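Side-chain contacts in 2,5-dihydroxypyridine 5,6-dioxygenase (Pseudomonas putida KT2440, PDB 7CUP), which catalyses the iron-dependent dioxygenolytic cleavage of the 2,5-dihydroxypyridine ring between carbons 5 and 6, giving N-formylmaleamate in aerobic nicotinate degradation: residues Phe12-Val15 and Leu16-Arg20; Pro107-Glu110 and Gln111-Thr115. One frame throughout, in Å; residues are numbered along the deposited sequence.

Contact 1 (Phe12-Val15 and Leu16-Arg20); sequences FEHV and LKLSR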
loop_
_atom_site.group_PDB
_atom_site.type_symbol
_atom_site.label_atom_id
_atom_site.label_comp_id
_atom_site.label_asym_id
_atom_site.label_seq_id
_atom_site.Cartn_x
_atom_site.Cartn_y
_atom_site.Cartn_z
ATOM N N PHE A 12 23.123 -2.777 -7.773
ATOM C CA PHE A 12 22.658 -2.670 -9.178
ATOM C C PHE A 12 23.567 -1.702 -9.947
ATOM O O PHE A 12 23.857 -1.949 -11.147
ATOM C CB PHE A 12 21.181 -2.295 -9.296
ATOM C CG PHE A 12 20.267 -3.488 -9.437
ATOM C CD1 PHE A 12 19.811 -4.177 -8.321
ATOM C CD2 PHE A 12 19.900 -3.956 -10.690
ATOM C CE1 PHE A 12 18.977 -5.277 -8.464
ATOM C CE2 PHE A 12 19.074 -5.064 -10.829
ATOM C CZ PHE A 12 18.601 -5.712 -9.714
ATOM N N GLU A 13 24.071 -0.648 -9.309
ATOM C CA GLU A 13 25.076 0.222 -9.977
ATOM C C GLU A 13 26.297 -0.620 -10.360
ATOM O O GLU A 13 26.763 -0.475 -11.506
ATOM C CB GLU A 13 25.517 1.396 -9.111
ATOM C CG GLU A 13 24.394 2.364 -8.889
ATOM C CD GLU A 13 24.735 3.456 -7.898
ATOM O OE1 GLU A 13 25.636 4.257 -8.232
ATOM O OE2 GLU A 13 24.059 3.523 -6.828
ATOM N N HIS A 14 26.814 -1.441 -9.443
ATOM C CA HIS A 14 28.002 -2.304 -9.692
ATOM C C HIS A 14 27.755 -3.230 -10.893
ATOM O O HIS A 14 28.563 -3.218 -11.857
ATOM C CB HIS A 14 28.388 -3.074 -8.426
ATOM C CG HIS A 14 29.397 -4.146 -8.679
ATOM N ND1 HIS A 14 30.747 -3.885 -8.724
ATOM C CD2 HIS A 14 29.263 -5.475 -8.858
ATOM C CE1 HIS A 14 31.406 -5.000 -8.946
ATOM N NE2 HIS A 14 30.517 -5.997 -9.030
ATOM N N VAL A 15 26.638 -3.950 -10.899
ATOM C CA VAL A 15 26.339 -4.973 -11.941
ATOM C C VAL A 15 26.005 -4.270 -13.268
ATOM O O VAL A 15 26.420 -4.794 -14.296
ATOM C CB VAL A 15 25.250 -5.952 -11.450
ATOM C CG1 VAL A 15 24.882 -6.971 -12.524
ATOM C CG2 VAL A 15 25.720 -6.654 -10.166
ATOM N N LEU A 16 25.297 -3.137 -13.268
ATOM C CA LEU A 16 25.008 -2.384 -14.523
ATOM C C LEU A 16 26.318 -1.805 -15.118
ATOM O O LEU A 16 26.487 -1.887 -16.318
ATOM C CB LEU A 16 23.995 -1.285 -14.228
ATOM C CG LEU A 16 22.573 -1.748 -13.898
ATOM C CD1 LEU A 16 21.687 -0.523 -13.784
ATOM C CD2 LEU A 16 22.011 -2.704 -14.916
ATOM N N LYS A 17 27.239 -1.329 -14.285
ATOM C CA LYS A 17 28.599 -0.904 -14.719
ATOM C C LYS A 17 29.335 -2.083 -15.380
ATOM O O LYS A 17 29.798 -1.923 -16.521
ATOM C CB LYS A 17 29.381 -0.321 -13.542
ATOM C CG LYS A 17 29.705 1.150 -13.703
ATOM C CD LYS A 17 30.549 1.745 -12.597
ATOM C CE LYS A 17 29.709 2.554 -11.633
ATOM N NZ LYS A 17 30.440 2.866 -10.386
ATOM N N LEU A 18 29.407 -3.237 -14.725
ATOM C CA LEU A 18 30.060 -4.414 -15.331
ATOM C C LEU A 18 29.347 -4.745 -16.641
ATOM O O LEU A 18 29.998 -5.253 -17.557
ATOM C CB LEU A 18 30.011 -5.590 -14.354
ATOM C CG LEU A 18 30.982 -5.501 -13.185
ATOM C CD1 LEU A 18 30.773 -6.667 -12.222
ATOM C CD2 LEU A 18 32.427 -5.452 -13.685
ATOM N N SER A 19 28.046 -4.490 -16.714
ATOM C CA SER A 19 27.198 -4.718 -17.914
ATOM C C SER A 19 27.348 -3.585 -18.949
ATOM O O SER A 19 26.558 -3.564 -19.908
ATOM C CB SER A 19 25.739 -4.905 -17.512
ATOM O OG SER A 19 25.543 -6.117 -16.816
ATOM N N ARG A 20 28.279 -2.655 -18.753
ATOM C CA ARG A 20 28.641 -1.571 -19.708
ATOM C C ARG A 20 27.484 -0.585 -19.868
ATOM O O ARG A 20 27.330 0.031 -20.948
ATOM C CB ARG A 20 29.169 -2.164 -21.024
ATOM C CG ARG A 20 30.564 -2.759 -20.853
ATOM C CD ARG A 20 31.378 -3.044 -22.110
ATOM N NE ARG A 20 31.884 -4.416 -22.045
ATOM C CZ ARG A 20 32.851 -4.871 -21.231
ATOM N NH1 ARG A 20 33.464 -4.054 -20.388
ATOM N NH2 ARG A 20 33.202 -6.151 -21.266
#

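Contact 2 (Pro107-Glu110 and Gln111-Thr115); sequences PEQE and QILKT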
loop_
_atom_site.group_PDB
_atom_site.type_symbol
_atom_site.label_atom_id
_atom_site.label_comp_id
_atom_site.label_asym_id
_atom_site.label_seq_id
_atom_site.Cartn_x
_atom_site.Cartn_y
_atom_site.Cartn_z
ATOM N N PRO A 107 11.803 -18.138 -28.861
ATOM C CA PRO A 107 12.116 -17.515 -30.144
ATOM C C PRO A 107 12.118 -15.979 -30.010
ATOM O O PRO A 107 12.983 -15.342 -30.606
ATOM C CB PRO A 107 11.047 -18.033 -31.130
ATOM C CG PRO A 107 10.040 -18.801 -30.273
ATOM C CD PRO A 107 10.731 -19.137 -28.964
ATOM N N GLU A 108 11.219 -15.410 -29.201
ATOM C CA GLU A 108 11.030 -13.931 -29.125
ATOM C C GLU A 108 12.207 -13.286 -28.380
ATOM O O GLU A 108 12.703 -12.243 -28.838
ATOM C CB GLU A 108 9.697 -13.575 -28.474
ATOM C CG GLU A 108 8.484 -14.030 -29.279
ATOM C CD GLU A 108 8.144 -15.506 -29.147
ATOM O OE1 GLU A 108 8.875 -16.221 -28.445
ATOM O OE2 GLU A 108 7.140 -15.917 -29.719
ATOM N N GLN A 109 12.648 -13.887 -27.285
ATOM C CA GLN A 109 13.846 -13.469 -26.525
ATOM C C GLN A 109 15.085 -13.578 -27.421
ATOM O O GLN A 109 15.951 -12.690 -27.339
ATOM C CB GLN A 109 14.023 -14.290 -25.243
ATOM C CG GLN A 109 15.365 -14.030 -24.588
ATOM C CD GLN A 109 15.536 -14.535 -23.175
ATOM O OE1 GLN A 109 14.964 -13.989 -22.222
ATOM N NE2 GLN A 109 16.402 -15.531 -23.021
ATOM N N GLU A 110 15.184 -14.649 -28.203
ATOM C CA GLU A 110 16.293 -14.890 -29.150
ATOM C C GLU A 110 16.351 -13.743 -30.160
ATOM O O GLU A 110 17.443 -13.238 -30.414
ATOM C CB GLU A 110 16.090 -16.238 -29.842
ATOM C CG GLU A 110 17.228 -16.597 -30.760
ATOM C CD GLU A 110 18.498 -17.013 -30.038
ATOM O OE1 GLU A 110 19.369 -17.602 -30.714
ATOM O OE2 GLU A 110 18.611 -16.780 -28.801
ATOM N N GLN A 111 15.198 -13.313 -30.665
ATOM C CA GLN A 111 15.078 -12.176 -31.616
ATOM C C GLN A 111 15.536 -10.876 -30.938
ATOM O O GLN A 111 16.278 -10.109 -31.580
ATOM C CB GLN A 111 13.659 -12.115 -32.157
ATOM C CG GLN A 111 13.410 -13.146 -33.250
ATOM C CD GLN A 111 11.930 -13.335 -33.465
ATOM O OE1 GLN A 111 11.139 -12.414 -33.279
ATOM N NE2 GLN A 111 11.533 -14.541 -33.838
ATOM N N ILE A 112 15.181 -10.652 -29.664
ATOM C CA ILE A 112 15.680 -9.463 -28.908
ATOM C C ILE A 112 17.211 -9.480 -28.914
ATOM O O ILE A 112 17.802 -8.474 -29.275
ATOM C CB ILE A 112 15.099 -9.362 -27.475
ATOM C CG1 ILE A 112 13.573 -9.282 -27.494
ATOM C CG2 ILE A 112 15.718 -8.172 -26.750
ATOM C CD1 ILE A 112 12.927 -9.417 -26.142
ATOM N N LEU A 113 17.836 -10.570 -28.488
ATOM C CA LEU A 113 19.322 -10.688 -28.385
ATOM C C LEU A 113 20.001 -10.510 -29.768
ATOM O O LEU A 113 21.062 -9.839 -29.873
ATOM C CB LEU A 113 19.628 -12.064 -27.777
ATOM C CG LEU A 113 19.125 -12.283 -26.344
ATOM C CD1 LEU A 113 19.442 -13.694 -25.873
ATOM C CD2 LEU A 113 19.737 -11.267 -25.394
ATOM N N LYS A 114 19.391 -11.085 -30.798
ATOM C CA LYS A 114 19.810 -10.973 -32.221
ATOM C C LYS A 114 19.837 -9.494 -32.636
ATOM O O LYS A 114 20.669 -9.147 -33.461
ATOM C CB LYS A 114 18.858 -11.813 -33.079
ATOM C CG LYS A 114 19.370 -12.194 -34.455
ATOM C CD LYS A 114 18.289 -12.728 -35.367
ATOM C CE LYS A 114 18.780 -12.941 -36.787
ATOM N NZ LYS A 114 17.842 -12.349 -37.772
ATOM N N THR A 115 18.986 -8.613 -32.099
ATOM C CA THR A 115 19.063 -7.176 -32.477
ATOM C C THR A 115 20.329 -6.540 -31.896
ATOM O O THR A 115 20.591 -5.425 -32.296
ATOM C CB THR A 115 17.887 -6.304 -32.004
ATOM O OG1 THR A 115 17.952 -6.202 -30.575
ATOM C CG2 THR A 115 16.528 -6.795 -32.456
#

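Contact 1 (Phe12-Val15 and Leu16-Arg20)
The H14 ring and the L18 side chain meet one turn apart near the C-terminal end of helix 5-18. L18 CD1 lies 3.3 Å from H14 NE2, while L18 CG sits over one ring face, offset toward the rim. With chi1 at 169° the H14 ring swings to the carbonyl side of its residue, toward L18. H14 NE2 also hydrogen-bonds to the carbonyl oxygen of P134. S19 makes the second side-chain contact. Its OG lies 3.0 Å from V15 O and donates a hydrogen bond to it. S19 N gives V15 O another bond of 2.9 Å from the opposite face of the carbonyl plane. L16 CG packs 3.0 Å from F12 O, the carbonyl that accepts the L16 amide.

Further out, R20 takes a positive phi (67°) and is the C-prime residue of a Schellman motif that ends the helix. F12 and L16 touch V98 of strand 96-99, and V15 touches L120 of strand 118-121. E13 forms a salt bridge with R49 of the second subunit. The S19 hydroxyl thus adds a second donor to V15 O and also bonds to A181 N, tying the helix end to that loop.

Contact 2 (Pro107-Glu110 and Gln111-Thr115)
P107 opens helix 107-114 and meets Q111 one turn on. P107 O accepts a hydrogen bond from Q111 N at 3.0 Å. The Q111 side chain runs back past the same carbonyl, with CG 3.5 Å from P107 O. Its CG stands beside the backbone N (chi1 -79°) and the chain is extended beyond it, which brings the amide back toward the proline. Q111 OE1 is hydrogen-bonded to Q88.

E108 O accepts from I112 N at 3.1 Å. I112 CG1 lies 3.4 Å from that oxygen, and I112 CD1 also stays near it. The I112 side chain is buried against L81, Q88 and I119. Replacing I112 with an alanine would remove CG1, CG2 and CD1, and is likely to open a gap against helix 85-92 and strand 118-121.

Q109 O takes the L113 amide in a nearly straight bond, with an N-H...O angle of 167°. L113 CG packs 3.4 Å from Q109 O, and both side chains touch I119 and W187.

E110 O binds K114 N at 2.9 Å. E110 OE2 comes 4.3 Å from L113 CD1.

T115 OG1 donates to I112 O at 2.6 Å, in the carbonyl plane, and is also hydrogen-bonded to T117 OG1. T115 N shares the I112 acceptor. The helix has one face on the sheet, as the connecting helix of a beta-alpha-beta unit does, here between parallel strands 96-99 and 118-121.

Contact 1 comes first along the chain, in helix 5-18, the helix before strand 26-31. Contact 2 follows much later, in helix 107-114. Each lies within one continuous stretch, so neither closes a long loop. They are in series and neither nest nor cross. Their centres are about 22 Å apart and their nearest atoms about 12 Å apart, without touching. The parallel sheet relates them. Strand 118-121 meets side chains from both: V15 and R20 in contact 1, and Q109, I112 and L113 in contact 2. Contact 1 also reaches strand 96-99 and helix 37-49, whereas contact 2 reaches helix 85-92 and strand 187-189. Both lie away from the iron site.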